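Local coordinates for protein putative modification methylase (Thermus thermophilus, PDB 2ZIG) that probably transfers a methyl group from S-adenosyl-L-methionine to the exocyclic N4 of cytosine in DNA, at residues V238-F243 and R259-E264. Numbering follows the deposited sequence.
Sequences VVLDPF and RALGVE
Strands 238-241 and 259-264 are neighbouring parallel strands of the central sheet, joined by a beta-alpha-beta crossover through helix 248-255. Val239 is held through both its backbone N and its O: its N donates to Arg259 O at 2.8 Å, almost straight at 174°, and its O accepts from Leu261 N. Asp241 repeats the pattern, with its N giving a bond to Leu261 O and its O taking one from Val263 N at 3.0 Å.

Val238, Leu240, Arg259 and Leu261 share one face of the sheet. Val238 spreads its two methyls over the other strand. CG1, anti to the backbone N (chi1 179°), meets Leu261 CB at 4.0 Å, while CG2 lies 3.8 Å from Arg259 NH1. Leu240 CD1 reaches across to Leu261 CG at 3.9 Å. Further along, Val263 CB packs against Pro242 O at 3.4 Å.

At the end of strand 238-241, Asp241 OD1 accepts from Phe243 N at 2.9 Å, an Asx turn that shapes the start of the loop. Thr46 OG1 also bonds this oxygen, and Thr249 OG1 bonds OD2. Glu264 ends the partner strand. Its bent side chain brings OE1 within 4.1 Å of Phe243 C, and OE1 accepts from Gly245 N, while OE2 accepts from Val266 N. Glu264 belongs to the S-adenosyl-L-methionine site, which holds no ligand in this chain, and Phe243 touches Ala29 of the same site. Cofactor residues at the C-terminal ends of parallel strands are typical of the Rossmann-like methyltransferase fold.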
# COMPACT_ATOMS: atom_id res chain seq x y z
N VAL B 238 14.76 -13.45 19.16
CA VAL B 238 13.79 -14.47 18.80
C VAL B 238 12.97 -13.97 17.61
O VAL B 238 12.35 -12.90 17.68
CB VAL B 238 12.81 -14.76 19.97
CG1 VAL B 238 11.79 -15.82 19.55
CG2 VAL B 238 13.59 -15.23 21.21
N VAL B 239 12.99 -14.73 16.52
CA VAL B 239 12.25 -14.37 15.31
C VAL B 239 11.10 -15.35 15.17
O VAL B 239 11.30 -16.57 15.15
CB VAL B 239 13.16 -14.45 14.06
CG1 VAL B 239 12.34 -14.17 12.80
CG2 VAL B 239 14.30 -13.46 14.17
N LEU B 240 9.89 -14.82 15.05
CA LEU B 240 8.71 -15.65 14.94
C LEU B 240 7.93 -15.52 13.64
O LEU B 240 7.78 -14.43 13.11
CB LEU B 240 7.75 -15.34 16.09
CG LEU B 240 6.32 -15.88 15.91
CD1 LEU B 240 6.35 -17.41 15.94
CD2 LEU B 240 5.44 -15.36 17.01
N ASP B 241 7.46 -16.66 13.13
CA ASP B 241 6.62 -16.69 11.94
C ASP B 241 5.42 -17.57 12.33
O ASP B 241 5.55 -18.78 12.48
CB ASP B 241 7.36 -17.34 10.75
CG ASP B 241 6.57 -17.24 9.46
OD1 ASP B 241 5.33 -17.16 9.52
OD2 ASP B 241 7.18 -17.25 8.36
N PRO B 242 4.24 -16.95 12.52
CA PRO B 242 2.99 -17.62 12.91
C PRO B 242 2.42 -18.54 11.82
O PRO B 242 1.57 -19.39 12.10
CB PRO B 242 2.05 -16.45 13.19
CG PRO B 242 2.95 -15.31 13.48
CD PRO B 242 4.05 -15.49 12.49
N PHE B 243 2.86 -18.34 10.58
CA PHE B 243 2.40 -19.13 9.44
C PHE B 243 3.62 -19.61 8.67
O PHE B 243 3.78 -19.30 7.49
CB PHE B 243 1.52 -18.26 8.53
CG PHE B 243 0.42 -17.55 9.25
CD1 PHE B 243 0.44 -16.17 9.40
CD2 PHE B 243 -0.66 -18.25 9.78
CE1 PHE B 243 -0.58 -15.49 10.07
CE2 PHE B 243 -1.69 -17.59 10.46
CZ PHE B 243 -1.65 -16.21 10.60
N ARG B 259 17.28 -16.81 17.00
CA ARG B 259 16.54 -17.99 17.45
C ARG B 259 15.21 -18.07 16.68
O ARG B 259 14.40 -17.14 16.70
CB ARG B 259 16.27 -17.89 18.95
CG ARG B 259 17.55 -17.74 19.78
CD ARG B 259 17.26 -17.20 21.18
NE ARG B 259 16.66 -18.20 22.06
CZ ARG B 259 16.09 -17.93 23.23
NH1 ARG B 259 16.04 -16.67 23.68
NH2 ARG B 259 15.59 -18.91 23.97
N ALA B 260 14.97 -19.20 16.02
CA ALA B 260 13.75 -19.36 15.25
C ALA B 260 12.61 -19.92 16.07
O ALA B 260 12.77 -20.85 16.85
CB ALA B 260 14.00 -20.27 14.05
N LEU B 261 11.44 -19.32 15.89
CA LEU B 261 10.22 -19.74 16.56
C LEU B 261 9.12 -19.68 15.50
O LEU B 261 8.99 -18.68 14.79
CB LEU B 261 9.87 -18.80 17.71
CG LEU B 261 8.64 -19.18 18.55
CD1 LEU B 261 8.90 -20.54 19.17
CD2 LEU B 261 8.36 -18.12 19.63
N GLY B 262 8.35 -20.75 15.38
CA GLY B 262 7.28 -20.75 14.40
C GLY B 262 6.06 -21.58 14.74
O GLY B 262 6.07 -22.40 15.67
N VAL B 263 5.00 -21.35 13.98
CA VAL B 263 3.75 -22.07 14.13
C VAL B 263 3.26 -22.43 12.73
O VAL B 263 3.25 -21.57 11.85
CB VAL B 263 2.66 -21.22 14.81
CG1 VAL B 263 1.39 -22.06 14.99
CG2 VAL B 263 3.16 -20.71 16.14
N GLU B 264 2.89 -23.68 12.53
CA GLU B 264 2.40 -24.13 11.23
C GLU B 264 1.17 -25.00 11.45
O GLU B 264 1.14 -25.85 12.34
CB GLU B 264 3.48 -24.92 10.48
CG GLU B 264 3.05 -25.54 9.16
CD GLU B 264 2.07 -24.68 8.37
OE1 GLU B 264 2.22 -23.44 8.37
OE2 GLU B 264 1.15 -25.26 7.75